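Local coordinates for extracellular solute-binding protein (Conexibacter woesei, PDB 4P98) that probably captures a small solute outside the cell membrane, as a lipoprotein of the BMP (PnrA-like) family, and delivers it to an ABC transporter, at residues G133-S138 against D292-R297; R140-V145 against G287-D292. One frame throughout, in Å; residues are numbered along the deposited sequence.

Interactions 1 and 2 are neighbours, with centres about 10 Å apart, and both lie in the lobe built on the five-stranded parallel sheet. Helix 125-137 and strand 144-149 follow each other in the chain. The end of that helix and the link to the strand therefore meet, in turn, the start of helix 294-307 and the loop before it. The two contacts share Asp292, where 287-292 runs into 292-297. Pro291 joins them directly: its CG packs 3.3 Å from Ser138 O, and its CB lies 3.7 Å from Arg297 NH2. Interaction 1 is the more buried, mostly apolar packing with a water bridge. Interaction 2 rests on the hydrogen bonds of Arg140.

Interaction 1: G133-S138 against D292-R297; sequences GFVAGS and DDLQAR
Leu294 spreads its two methyl groups over the end of helix 125-137. CD1 rests 3.6 Å from Ser138 CB, while CD2 meets Val135 CG1 at 3.9 Å. The side chains of Val135 and Leu294 cross at about a right angle. CG of Leu294 is anti to the backbone N (chi1 -178°), which carries the branch out to both partners.

A ring-to-carbonyl contact stands apart from these: Phe134 CE1 lies 3.9 Å from Arg297 O, which approaches the ring obliquely. The polar part centres on Arg297 and Ser138. The carbonyl oxygen of Ser138 lies over one face of the Arg297 guanidinium, 3.5 Å from NH1. A water at the guanidinium edge joins the same two residues. It donates to Ser138 OG and accepts from Arg297 NH1. Ser138 OG in turn donates to Phe134 O, one turn back, at 2.8 Å. This hydroxyl is thus held between the helix and the water.

A salt bridge within 292-297 holds the guanidinium at another edge, by NE. Arg297 NE bonds to Asp293 OD1 at 3.0 Å and meets it from above the carboxylate plane. Asp293 is the N-cap residue of helix 294-307, but its carboxylate serves the arginine and makes no capping bond.

The contact packs the C-terminal end of one helix against the first turn of another. Helix 154-170 reaches Phe134 and Ser138 through Ala170. Val135 also touches Ile226 of strand 225-226 and Val298, further along helix 294-307.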
loop_
_atom_site.group_PDB
_atom_site.type_symbol
_atom_site.label_atom_id
_atom_site.label_comp_id
_atom_site.label_asym_id
_atom_site.label_seq_id
_atom_site.Cartn_x
_atom_site.Cartn_y
_atom_site.Cartn_z
ATOM N N GLY A 133 11.239 -0.851 -7.215
ATOM C CA GLY A 133 12.430 -0.618 -8.013
ATOM C C GLY A 133 13.618 -1.430 -7.525
ATOM O O GLY A 133 14.392 -1.961 -8.327
ATOM N N PHE A 134 13.756 -1.537 -6.208
ATOM C CA PHE A 134 14.812 -2.347 -5.620
ATOM C C PHE A 134 14.650 -3.831 -5.952
ATOM O O PHE A 134 15.632 -4.502 -6.258
ATOM C CB PHE A 134 14.866 -2.145 -4.109
ATOM C CG PHE A 134 16.007 -2.866 -3.450
ATOM C CD1 PHE A 134 15.842 -4.147 -2.966
ATOM C CD2 PHE A 134 17.248 -2.257 -3.333
ATOM C CE1 PHE A 134 16.903 -4.820 -2.362
ATOM C CE2 PHE A 134 18.312 -2.921 -2.734
ATOM C CZ PHE A 134 18.133 -4.198 -2.248
ATOM N N VAL A 135 13.421 -4.341 -5.889
ATOM C CA VAL A 135 13.147 -5.721 -6.281
ATOM C C VAL A 135 13.459 -5.909 -7.761
ATOM O O VAL A 135 14.074 -6.917 -8.146
ATOM C CB VAL A 135 11.692 -6.158 -5.968
ATOM C CG1 VAL A 135 11.354 -7.486 -6.626
ATOM C CG2 VAL A 135 11.466 -6.280 -4.474
ATOM N N ALA A 136 13.054 -4.943 -8.589
ATOM C CA ALA A 136 13.340 -4.994 -10.020
ATOM C C ALA A 136 14.845 -5.073 -10.298
ATOM O O ALA A 136 15.284 -5.813 -11.173
ATOM C CB ALA A 136 12.745 -3.787 -10.729
ATOM N N GLY A 137 15.626 -4.302 -9.556
ATOM C CA GLY A 137 17.069 -4.282 -9.728
ATOM C C GLY A 137 17.786 -5.481 -9.133
ATOM O O GLY A 137 18.965 -5.676 -9.387
ATOM N N SER A 138 17.078 -6.288 -8.351
ATOM C CA SER A 138 17.651 -7.472 -7.717
ATOM C C SER A 138 17.478 -8.754 -8.534
ATOM O O SER A 138 17.958 -9.804 -8.127
ATOM C CB SER A 138 17.011 -7.684 -6.339
ATOM O OG SER A 138 17.317 -6.602 -5.477
ATOM N N ASP A 292 17.004 -16.834 -5.312
ATOM C CA ASP A 292 16.538 -17.594 -4.150
ATOM C C ASP A 292 16.569 -16.755 -2.884
ATOM O O ASP A 292 15.808 -17.002 -1.955
ATOM C CB ASP A 292 17.395 -18.849 -3.922
ATOM C CG ASP A 292 17.256 -19.868 -5.041
ATOM O OD1 ASP A 292 16.125 -20.060 -5.544
ATOM O OD2 ASP A 292 18.280 -20.480 -5.411
ATOM N N ASP A 293 17.455 -15.770 -2.852
ATOM C CA ASP A 293 17.634 -14.928 -1.666
ATOM C C ASP A 293 16.945 -13.557 -1.775
ATOM O O ASP A 293 17.354 -12.602 -1.108
ATOM C CB ASP A 293 19.128 -14.735 -1.390
ATOM C CG ASP A 293 19.813 -13.876 -2.440
ATOM O OD1 ASP A 293 19.212 -13.645 -3.507
ATOM O OD2 ASP A 293 20.953 -13.423 -2.205
ATOM N N LEU A 294 15.908 -13.435 -2.599
ATOM C CA LEU A 294 15.302 -12.109 -2.797
ATOM C C LEU A 294 14.801 -11.512 -1.487
ATOM O O LEU A 294 15.076 -10.347 -1.203
ATOM C CB LEU A 294 14.172 -12.135 -3.828
ATOM C CG LEU A 294 13.544 -10.760 -4.104
ATOM C CD1 LEU A 294 14.580 -9.755 -4.590
ATOM C CD2 LEU A 294 12.408 -10.909 -5.108
ATOM N N GLN A 295 14.084 -12.314 -0.702
ATOM C CA GLN A 295 13.521 -11.872 0.566
ATOM C C GLN A 295 14.613 -11.435 1.536
ATOM O O GLN A 295 14.448 -10.430 2.229
ATOM C CB GLN A 295 12.638 -12.947 1.204
ATOM C CG GLN A 295 11.915 -12.489 2.470
ATOM C CD GLN A 295 10.951 -11.342 2.207
ATOM O OE1 GLN A 295 11.167 -10.199 2.635
ATOM N NE2 GLN A 295 9.891 -11.640 1.482
ATOM N N ALA A 296 15.722 -12.177 1.569
ATOM C CA ALA A 296 16.862 -11.826 2.419
ATOM C C ALA A 296 17.423 -10.466 2.019
ATOM O O ALA A 296 17.764 -9.659 2.875
ATOM C CB ALA A 296 17.953 -12.902 2.352
ATOM N N ARG A 297 17.502 -10.203 0.720
ATOM C CA ARG A 297 17.988 -8.916 0.243
ATOM C C ARG A 297 17.086 -7.749 0.657
ATOM O O ARG A 297 17.566 -6.670 0.996
ATOM C CB ARG A 297 18.138 -8.913 -1.268
ATOM C CG ARG A 297 19.117 -9.933 -1.811
ATOM C CD ARG A 297 19.481 -9.589 -3.230
ATOM N NE ARG A 297 19.958 -10.748 -3.973
ATOM C CZ ARG A 297 20.491 -10.682 -5.186
ATOM N NH1 ARG A 297 20.615 -9.515 -5.804
ATOM N NH2 ARG A 297 20.902 -11.795 -5.787
HETATM O O HOH W 1 19.762 -6.655 -4.560
#

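Interaction 2: R140-V145 against G287-D292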
loop_
_atom_site.group_PDB
_atom_site.type_symbol
_atom_site.label_atom_id
_atom_site.label_comp_id
_atom_site.label_asym_id
_atom_site.label_seq_id
_atom_site.Cartn_x
_atom_site.Cartn_y
_atom_site.Cartn_z
ATOM N N ARG A 140 17.478 -11.536 -11.859
ATOM C CA ARG A 140 18.542 -12.097 -12.706
ATOM C C ARG A 140 18.214 -11.897 -14.172
ATOM O O ARG A 140 17.174 -12.362 -14.632
ATOM C CB ARG A 140 18.699 -13.593 -12.455
ATOM C CG ARG A 140 19.454 -13.955 -11.186
ATOM C CD ARG A 140 19.778 -15.448 -11.133
ATOM N NE ARG A 140 18.564 -16.270 -11.210
ATOM C CZ ARG A 140 18.345 -17.389 -10.517
ATOM N NH1 ARG A 140 19.253 -17.865 -9.666
ATOM N NH2 ARG A 140 17.192 -18.039 -10.672
ATOM N N GLY A 141 19.098 -11.207 -14.893
ATOM C CA GLY A 141 18.970 -11.051 -16.337
ATOM C C GLY A 141 17.968 -10.003 -16.792
ATOM O O GLY A 141 17.544 -10.015 -17.931
ATOM N N VAL A 142 17.600 -9.081 -15.914
ATOM C CA VAL A 142 16.640 -8.036 -16.265
ATOM C C VAL A 142 17.390 -6.726 -16.390
ATOM O O VAL A 142 17.750 -6.114 -15.388
ATOM C CB VAL A 142 15.521 -7.937 -15.213
ATOM C CG1 VAL A 142 14.572 -6.787 -15.537
ATOM C CG2 VAL A 142 14.772 -9.254 -15.113
ATOM N N GLU A 143 17.661 -6.298 -17.618
ATOM C CA GLU A 143 18.433 -5.078 -17.818
ATOM C C GLU A 143 17.583 -3.909 -18.296
ATOM O O GLU A 143 18.055 -2.771 -18.276
ATOM C CB GLU A 143 19.641 -5.310 -18.764
ATOM C CG GLU A 143 20.802 -6.153 -18.186
ATOM C CD GLU A 143 21.269 -5.763 -16.764
ATOM O OE1 GLU A 143 21.724 -4.615 -16.515
ATOM O OE2 GLU A 143 21.214 -6.647 -15.879
ATOM N N LYS A 144 16.336 -4.187 -18.694
ATOM C CA LYS A 144 15.401 -3.165 -19.182
ATOM C C LYS A 144 14.080 -3.291 -18.422
ATOM O O LYS A 144 13.462 -4.348 -18.425
ATOM C CB LYS A 144 15.153 -3.338 -20.687
ATOM C CG LYS A 144 16.371 -3.073 -21.556
ATOM C CD LYS A 144 16.031 -2.990 -23.045
ATOM C CE LYS A 144 17.266 -2.612 -23.855
ATOM N NZ LYS A 144 17.006 -2.624 -25.318
ATOM N N VAL A 145 13.659 -2.203 -17.779
ATOM C CA VAL A 145 12.493 -2.207 -16.903
ATOM C C VAL A 145 11.524 -1.140 -17.387
ATOM O O VAL A 145 11.932 -0.022 -17.734
ATOM C CB VAL A 145 12.872 -1.883 -15.438
ATOM C CG1 VAL A 145 11.624 -1.802 -14.551
ATOM C CG2 VAL A 145 13.846 -2.921 -14.899
ATOM N N GLY A 287 9.643 -17.381 -14.287
ATOM C CA GLY A 287 10.769 -17.715 -15.141
ATOM C C GLY A 287 11.908 -18.168 -14.251
ATOM O O GLY A 287 11.691 -18.920 -13.292
ATOM N N ASP A 288 13.111 -17.696 -14.551
ATOM C CA ASP A 288 14.260 -17.924 -13.680
ATOM C C ASP A 288 14.907 -16.581 -13.320
ATOM O O ASP A 288 16.112 -16.496 -13.118
ATOM C CB ASP A 288 15.270 -18.868 -14.357
ATOM C CG ASP A 288 16.015 -18.206 -15.499
ATOM O OD1 ASP A 288 15.512 -17.193 -16.037
ATOM O OD2 ASP A 288 17.112 -18.692 -15.849
ATOM N N VAL A 289 14.098 -15.527 -13.242
ATOM C CA VAL A 289 14.627 -14.198 -12.921
ATOM C C VAL A 289 14.682 -13.926 -11.412
ATOM O O VAL A 289 15.336 -12.980 -11.004
ATOM C CB VAL A 289 13.812 -13.066 -13.598
ATOM C CG1 VAL A 289 13.634 -13.347 -15.092
ATOM C CG2 VAL A 289 12.468 -12.885 -12.910
ATOM N N VAL A 290 13.992 -14.726 -10.594
ATOM C CA VAL A 290 13.892 -14.447 -9.150
ATOM C C VAL A 290 15.002 -15.146 -8.355
ATOM O O VAL A 290 15.013 -16.377 -8.265
ATOM C CB VAL A 290 12.535 -14.879 -8.563
ATOM C CG1 VAL A 290 12.449 -14.494 -7.088
ATOM C CG2 VAL A 290 11.384 -14.238 -9.336
ATOM N N PRO A 291 15.928 -14.372 -7.759
ATOM C CA PRO A 291 16.965 -15.040 -6.955
ATOM C C PRO A 291 16.393 -15.718 -5.712
ATOM O O PRO A 291 15.402 -15.239 -5.135
ATOM C CB PRO A 291 17.912 -13.898 -6.583
ATOM C CG PRO A 291 17.072 -12.668 -6.653
ATOM C CD PRO A 291 16.137 -12.914 -7.809
ATOM N N ASP A 292 17.004 -16.834 -5.312
ATOM C CA ASP A 292 16.538 -17.594 -4.150
ATOM C C ASP A 292 16.569 -16.755 -2.884
ATOM O O ASP A 292 15.808 -17.002 -1.955
ATOM C CB ASP A 292 17.395 -18.849 -3.922
ATOM C CG ASP A 292 17.256 -19.868 -5.041
ATOM O OD1 ASP A 292 16.125 -20.060 -5.544
ATOM O OD2 ASP A 292 18.280 -20.480 -5.411
#
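Arg140 lies along the loop 287-292 and grips it with backbone and side chain. Its backbone N donates to Val289 O at 2.7 Å, a nearly straight bond (166° at the hydrogen). From there the side chain runs beside the loop. CB sits 3.7 Å from the same Val289 O. The chain then bends at chi3 (-58°), which brings the guanidinium back onto the loop backbone. NE and NH2 both donate to Asp288 O, each at 3.1 Å. This is a side-on grip by two nitrogens on one atom. The oxygen lies close to the guanidinium plane, and both donors reach it from the same face of the carbonyl. CZ lies between them, with Val290 O and Pro291 CA over one face of the group.

Arg140 belongs to the connection between helix 125-137 and strand 144-149, part of the alternating helix and strand pattern of this periplasmic-binding-protein fold. Here the connection is tied to the loop that leads into helix 294-307.

Val289 points away from 140-145 overall, yet its CB still touches Arg140 O at 3.6 Å. Val142 CG2 packs on the same CB at 4.2 Å. Val289 and Val290 also touch Ile241 of strand 240-242.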